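Local coordinates for protein isomaltose glucohydrolase (PDB 5Z3E) that hydrolyses the alpha-1,6-glucosidic linkage of isomaltose from its non-reducing end, releasing beta-D-glucose and D-glucose, as a glycoside hydrolase family 15 enzyme, at residues A[167-171]-A[172-176]; A[176-179]-A[180-184]; A[296-300]-A[301-305]. The protein carries 1 engineered substitution. All blocks are in the same frame, centred on the assembly; numbering follows the deposited sequence. Where two conformers were deposited one is given.

In the fold
Contacts 1 and 2 are neighbours in the chain: the turn at 167-176 leads into helix 175-188, whose first turns hold contact 2. They share A176, and L171 CD2 packs on I178 CD1 at 4.0 Å. Contact 3, the hairpin of 296-305, lies on the other side of the chain's centre, about 37 Å from contact 1 and 35 Å from contact 2 between centres. Contact 1 is partly buried, with exposed polar residues beside the buried L171 and W174, and relies on turn bonds. Contact 2 is buried and helical. Contact 3 is also buried but uses cross-strand bonds, and its end alone comes near annotated catalytic residues.

Contact 1 (A[167-171]-A[172-176]); sequences HGLDL and ERWRA
The indole of W174 is met at its edge, close to the ring plane, by two leucines of the preceding loop. L169 CD1 approaches CH2 at the far end of the six-membered ring, 4.0 Å away, and the L171 side chain, crossing at about a right angle, brings CD2 to 4.2 Å from CE3. In the conformer of R173 described here, one of two deposited, the extended side chain places CG above one face of the indole near its rim, and the guanidinium carries on past that rim, with W174 CZ2 off one of its own faces. D98 of helix 90-105 pairs with both R173 NE and W174 NE1, and H97 meets the indole edge-to-face.

Beneath these side chains the backbone is tied by a chain of short-range bonds. D170 has its CG anti to the backbone N (chi1 -175°), which turns the carboxylate toward the residues ahead, and OD1 accepts E172 N at 2.9 Å. That donor stands well above the carboxylate plane, while OD1 also touches E172 CB at 3.3 Å. The carbonyl O of D170 takes R173 N at 3.2 Å, and one residue on L171 O takes W174 N at 2.9 Å; in both, the donor sits above the carbonyl plane.

An Asx turn at D170 thus overlaps two successive backbone turns, D170 to R173 and L171 to W174, which lead to W174, the N-cap residue of helix 175-188. L169 and L171 also lie on A164 of helix 151-167, a tight helix-to-helix connection of the all-alpha family 15 fold.

Contact 2 (A[176-179]-A[180-184]); sequences AGID and VAVDY
V182 N and I178 O are joined by one of five successive i to i+4 bonds that make 176-184 a regular stretch of the alpha-helix 175-188, in a chain whose family has an (alpha/alpha)6-barrel fold. This bond is 2.8 Å long, with the N-H coming in almost end-on to the carbonyl. A181 N meets G177 O at 3.1 Å in the carbonyl plane, and D183 N meets D179 O at 3.0 Å from a direction tilted out of that plane. The first of the series, V180 N to A176 O, is weak at 3.3 Å, and the last runs from Y184 N to V180 O.

The apolar contact between the segments is one pair of branched side chains a turn apart. I178 CG2 and V182 CG2 touch at 4.0 Å as the side chains cross. Both residues reach W230 and also L157 of helix 151-167, so this side of the helix faces W230 and that neighbouring helix. V180 turns another way, onto R108 and V111 of helix 108-119.

The acidic residues D179 and D183 lie one turn apart, their carboxylates not in contact and each with its own partners. D179 OD1 is shared by R175 NE, a turn earlier in the same helix, and W230 NE1, whereas D183 OD2 pairs with R108 NH2. The two arginines would be expected to ease any repulsion between the acids. With chi1 of -75°, D183 CG is swung beside its own backbone N and over the preceding turn, 3.3 Å from D179 O.

Contact 3 (A[296-300]-A[301-305]); sequences LDVDG and GVHRF
G301 closes a beta hairpin with a two-residue loop by exchanging both of its backbone bonds with V298. G301 N is given to V298 O and G301 O accepts V298 N, each at 2.9 Å, the hydrogen-bonded pair of strands 297-298 and 301-302. D299 and G300 occupy the corners of the type I' turn between them. D297 OD1 reaches G300 N in a weak bond across the turn, while OD2 is held by H339.

V302 forms the next, non-hydrogen-bonded pair with D297. Its CG2 leans against the D297 carboxylate, 3.8 Å from CG, and its CA makes a CA-H...O contact with L296 O. S320 OG bonds both V302 N and G300 O, fastening the hairpin to helix 317-329.

H303 N gives a nearly straight bond to L296 O, 2.8 Å long with an N-H...O angle of 178°. With CG anti to the carbonyl carbon (chi1 -67°), the imidazole turns back along the hairpin, and V298 CG2 meets its edge 4.0 Å from NE2. That nitrogen is hydrogen-bonded to H360 ND1. The carbonyl O of H303 is buried without a polar partner, covered by L296 CD1 at 3.7 Å.

R304 points away from the first segment and forms a salt bridge with D308. F305 follows with its backbone against L296, CA lying near CD2, and its ring meets W197. F305 comes within about 5 Å, side chain to side chain, of D195, the predicted proton acceptor; the R304 side chain is about 7 Å from that of E198, the inferred proton donor. A type I' hairpin at the end of helix 283-296 thus carries the chain to the border of the family 15 active site.

Contact 1 (A[167-171]-A[172-176])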
# COMPACT_ATOMS: atom_id res chain seq x y z
N HIS A 167 -16.62 3.17 10.70
CA HIS A 167 -17.23 2.50 11.83
C HIS A 167 -17.59 3.41 12.98
O HIS A 167 -18.02 2.94 14.04
CB HIS A 167 -16.36 1.33 12.26
CG HIS A 167 -16.30 0.25 11.22
ND1 HIS A 167 -17.40 -0.52 10.88
CD2 HIS A 167 -15.29 -0.15 10.41
CE1 HIS A 167 -17.04 -1.36 9.93
NE2 HIS A 167 -15.78 -1.17 9.62
N GLY A 168 -17.47 4.72 12.79
CA GLY A 168 -17.90 5.67 13.80
C GLY A 168 -17.07 5.64 15.07
O GLY A 168 -17.60 5.76 16.16
N LEU A 169 -15.74 5.51 14.93
CA LEU A 169 -14.84 5.32 16.06
C LEU A 169 -14.13 6.61 16.41
O LEU A 169 -13.85 7.44 15.57
CB LEU A 169 -13.82 4.24 15.75
CG LEU A 169 -14.41 2.93 15.23
CD1 LEU A 169 -13.30 1.96 14.88
CD2 LEU A 169 -15.38 2.33 16.22
N ASP A 170 -13.80 6.74 17.70
CA ASP A 170 -13.05 7.89 18.23
C ASP A 170 -11.55 7.71 17.98
O ASP A 170 -10.90 6.84 18.56
CB ASP A 170 -13.35 8.01 19.71
CG ASP A 170 -12.75 9.21 20.38
OD1 ASP A 170 -11.93 9.91 19.77
OD2 ASP A 170 -13.09 9.43 21.57
N LEU A 171 -10.99 8.56 17.13
CA LEU A 171 -9.58 8.52 16.79
C LEU A 171 -8.66 8.82 17.94
O LEU A 171 -7.46 8.53 17.84
CB LEU A 171 -9.27 9.44 15.60
CG LEU A 171 -9.67 8.87 14.24
CD1 LEU A 171 -9.79 9.96 13.22
CD2 LEU A 171 -8.70 7.81 13.80
N GLU A 172 -9.16 9.34 19.07
CA GLU A 172 -8.28 9.54 20.22
C GLU A 172 -7.65 8.23 20.67
O GLU A 172 -6.57 8.23 21.26
CB GLU A 172 -9.01 10.27 21.35
CG GLU A 172 -8.15 10.67 22.52
CD GLU A 172 -7.12 11.75 22.25
OE1 GLU A 172 -7.17 12.43 21.24
OE2 GLU A 172 -6.24 11.95 23.11
N ARG A 173 -8.30 7.09 20.40
CA ARG A 173 -7.71 5.78 20.69
C ARG A 173 -6.32 5.61 20.09
O ARG A 173 -5.49 4.92 20.69
CB ARG A 173 -8.67 4.70 20.14
CG ARG A 173 -8.17 3.25 20.22
CD ARG A 173 -9.29 2.31 19.90
NE ARG A 173 -8.81 0.93 19.81
CZ ARG A 173 -9.57 -0.10 19.44
NH1 ARG A 173 -10.85 0.11 19.15
NH2 ARG A 173 -9.06 -1.31 19.32
N TRP A 174 -6.09 6.21 18.92
CA TRP A 174 -4.85 6.02 18.16
C TRP A 174 -4.11 7.34 17.92
O TRP A 174 -3.12 7.37 17.19
CB TRP A 174 -5.16 5.34 16.82
CG TRP A 174 -5.82 4.00 16.99
CD1 TRP A 174 -5.28 2.91 17.60
CD2 TRP A 174 -7.12 3.59 16.53
NE1 TRP A 174 -6.16 1.85 17.56
CE2 TRP A 174 -7.29 2.25 16.91
CE3 TRP A 174 -8.17 4.23 15.86
CZ2 TRP A 174 -8.45 1.54 16.60
CZ3 TRP A 174 -9.31 3.52 15.59
CH2 TRP A 174 -9.44 2.19 15.95
N ARG A 175 -4.57 8.42 18.54
CA ARG A 175 -4.09 9.76 18.21
C ARG A 175 -2.61 9.96 18.50
O ARG A 175 -1.92 10.62 17.70
CB ARG A 175 -4.94 10.80 18.95
CG ARG A 175 -4.39 12.22 18.91
CD ARG A 175 -4.41 12.83 17.50
NE ARG A 175 -3.93 14.22 17.57
CZ ARG A 175 -4.66 15.25 18.00
NH1 ARG A 175 -5.96 15.12 18.20
NH2 ARG A 175 -4.07 16.42 18.20
N ALA A 176 -2.10 9.47 19.63
CA ALA A 176 -0.70 9.76 19.94
C ALA A 176 0.22 9.09 18.91
O ALA A 176 1.27 9.64 18.58
CB ALA A 176 -0.37 9.40 21.36

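Contact 2 (A[176-179]-A[180-184])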
# COMPACT_ATOMS: atom_id res chain seq x y z
N ALA A 176 -2.10 9.47 19.63
CA ALA A 176 -0.70 9.76 19.94
C ALA A 176 0.22 9.09 18.91
O ALA A 176 1.27 9.64 18.58
CB ALA A 176 -0.37 9.40 21.36
N GLY A 177 -0.18 7.94 18.38
CA GLY A 177 0.58 7.32 17.30
C GLY A 177 0.44 8.08 15.97
O GLY A 177 1.43 8.28 15.27
N ILE A 178 -0.78 8.54 15.69
CA ILE A 178 -0.99 9.44 14.55
C ILE A 178 -0.05 10.64 14.64
O ILE A 178 0.55 11.02 13.62
CB ILE A 178 -2.48 9.86 14.49
CG1 ILE A 178 -3.34 8.67 14.03
CG2 ILE A 178 -2.66 11.08 13.61
CD1 ILE A 178 -4.83 8.88 14.20
N ASP A 179 0.08 11.24 15.81
CA ASP A 179 0.92 12.42 15.96
C ASP A 179 2.37 12.12 15.59
O ASP A 179 3.04 12.97 14.98
CB ASP A 179 0.86 12.94 17.39
CG ASP A 179 -0.43 13.65 17.77
OD1 ASP A 179 -1.20 14.04 16.88
OD2 ASP A 179 -0.64 13.85 19.00
N VAL A 180 2.89 10.96 15.99
CA VAL A 180 4.25 10.59 15.64
C VAL A 180 4.39 10.50 14.11
O VAL A 180 5.33 11.04 13.52
CB VAL A 180 4.67 9.27 16.31
CG1 VAL A 180 6.03 8.82 15.83
CG2 VAL A 180 4.68 9.42 17.82
N ALA A 181 3.46 9.79 13.47
CA ALA A 181 3.52 9.62 12.02
C ALA A 181 3.41 10.95 11.29
O ALA A 181 4.14 11.18 10.31
CB ALA A 181 2.44 8.66 11.57
N VAL A 182 2.50 11.81 11.72
CA VAL A 182 2.35 13.11 11.08
C VAL A 182 3.62 13.93 11.22
O VAL A 182 4.12 14.49 10.24
CB VAL A 182 1.13 13.89 11.63
CG1 VAL A 182 1.15 15.31 11.12
CG2 VAL A 182 -0.17 13.21 11.25
N ASP A 183 4.15 14.03 12.43
CA ASP A 183 5.36 14.83 12.62
C ASP A 183 6.50 14.31 11.73
O ASP A 183 7.26 15.09 11.16
CB ASP A 183 5.79 14.81 14.09
CG ASP A 183 4.94 15.68 15.00
OD1 ASP A 183 4.21 16.56 14.52
OD2 ASP A 183 5.10 15.50 16.24
N TYR A 184 6.64 12.99 11.66
CA TYR A 184 7.68 12.38 10.83
C TYR A 184 7.49 12.74 9.36
O TYR A 184 8.44 13.16 8.68
CB TYR A 184 7.63 10.88 11.06
CG TYR A 184 8.71 10.08 10.38
CD1 TYR A 184 10.04 10.18 10.75
CD2 TYR A 184 8.41 9.16 9.38
CE1 TYR A 184 11.02 9.41 10.17
CE2 TYR A 184 9.38 8.37 8.79
CZ TYR A 184 10.69 8.49 9.20
OH TYR A 184 11.69 7.71 8.71

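Contact 3 (A[296-300]-A[301-305])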
# COMPACT_ATOMS: atom_id res chain seq x y z
N LEU A 296 1.95 -2.52 -18.79
CA LEU A 296 2.20 -3.44 -17.68
C LEU A 296 1.14 -4.51 -17.47
O LEU A 296 1.40 -5.46 -16.74
CB LEU A 296 2.41 -2.67 -16.38
CG LEU A 296 3.63 -1.75 -16.37
CD1 LEU A 296 3.59 -0.89 -15.09
CD2 LEU A 296 4.96 -2.53 -16.44
N ASP A 297 -0.05 -4.39 -18.06
CA ASP A 297 -1.14 -5.33 -17.81
C ASP A 297 -1.19 -6.34 -18.92
O ASP A 297 -1.43 -5.98 -20.06
CB ASP A 297 -2.45 -4.55 -17.70
CG ASP A 297 -3.63 -5.37 -17.25
OD1 ASP A 297 -3.56 -6.57 -17.10
OD2 ASP A 297 -4.67 -4.71 -17.01
N VAL A 298 -0.95 -7.60 -18.61
CA VAL A 298 -1.03 -8.68 -19.59
C VAL A 298 -2.14 -9.62 -19.15
O VAL A 298 -2.06 -10.27 -18.11
CB VAL A 298 0.32 -9.42 -19.72
CG1 VAL A 298 0.19 -10.58 -20.70
CG2 VAL A 298 1.38 -8.43 -20.19
N ASP A 299 -3.21 -9.63 -19.94
CA ASP A 299 -4.33 -10.51 -19.70
C ASP A 299 -5.01 -10.36 -18.36
O ASP A 299 -5.63 -11.28 -17.86
CB ASP A 299 -3.94 -12.01 -19.89
CG ASP A 299 -3.33 -12.29 -21.20
OD1 ASP A 299 -3.82 -11.75 -22.21
OD2 ASP A 299 -2.39 -13.14 -21.21
N GLY A 300 -4.90 -9.17 -17.77
CA GLY A 300 -5.47 -8.92 -16.46
C GLY A 300 -4.49 -8.96 -15.32
O GLY A 300 -4.84 -8.53 -14.22
N GLY A 301 -3.29 -9.48 -15.56
CA GLY A 301 -2.24 -9.57 -14.56
C GLY A 301 -1.24 -8.45 -14.71
O GLY A 301 -0.61 -8.32 -15.77
N VAL A 302 -1.09 -7.60 -13.68
CA VAL A 302 -0.32 -6.39 -13.81
C VAL A 302 1.11 -6.56 -13.27
O VAL A 302 1.32 -6.95 -12.11
CB VAL A 302 -1.04 -5.21 -13.10
CG1 VAL A 302 -0.22 -3.94 -13.16
CG2 VAL A 302 -2.41 -4.97 -13.70
N HIS A 303 2.09 -6.23 -14.10
CA HIS A 303 3.49 -6.22 -13.73
C HIS A 303 3.84 -4.96 -12.92
O HIS A 303 3.16 -3.93 -13.01
CB HIS A 303 4.36 -6.23 -14.99
CG HIS A 303 4.28 -7.50 -15.79
ND1 HIS A 303 4.79 -8.68 -15.31
CD2 HIS A 303 3.82 -7.75 -17.03
CE1 HIS A 303 4.63 -9.63 -16.21
NE2 HIS A 303 4.06 -9.10 -17.28
N ARG A 304 4.93 -5.03 -12.18
CA ARG A 304 5.36 -3.90 -11.36
C ARG A 304 6.00 -2.80 -12.19
O ARG A 304 5.65 -1.62 -12.08
CB ARG A 304 6.29 -4.35 -10.24
CG ARG A 304 5.71 -5.43 -9.35
CD ARG A 304 6.42 -5.62 -8.05
NE ARG A 304 7.81 -6.04 -8.28
CZ ARG A 304 8.72 -6.16 -7.31
NH1 ARG A 304 8.38 -5.94 -6.05
NH2 ARG A 304 9.96 -6.48 -7.60
N PHE A 305 7.01 -3.15 -13.01
CA PHE A 305 7.75 -2.18 -13.78
C PHE A 305 8.57 -2.97 -14.83
O PHE A 305 8.84 -4.13 -14.64
CB PHE A 305 8.72 -1.29 -12.87
CG PHE A 305 9.61 -2.08 -11.92
CD1 PHE A 305 9.16 -2.40 -10.68
CD2 PHE A 305 10.96 -2.41 -12.25
CE1 PHE A 305 9.94 -3.12 -9.82
CE2 PHE A 305 11.71 -3.14 -11.33
CZ PHE A 305 11.23 -3.52 -10.15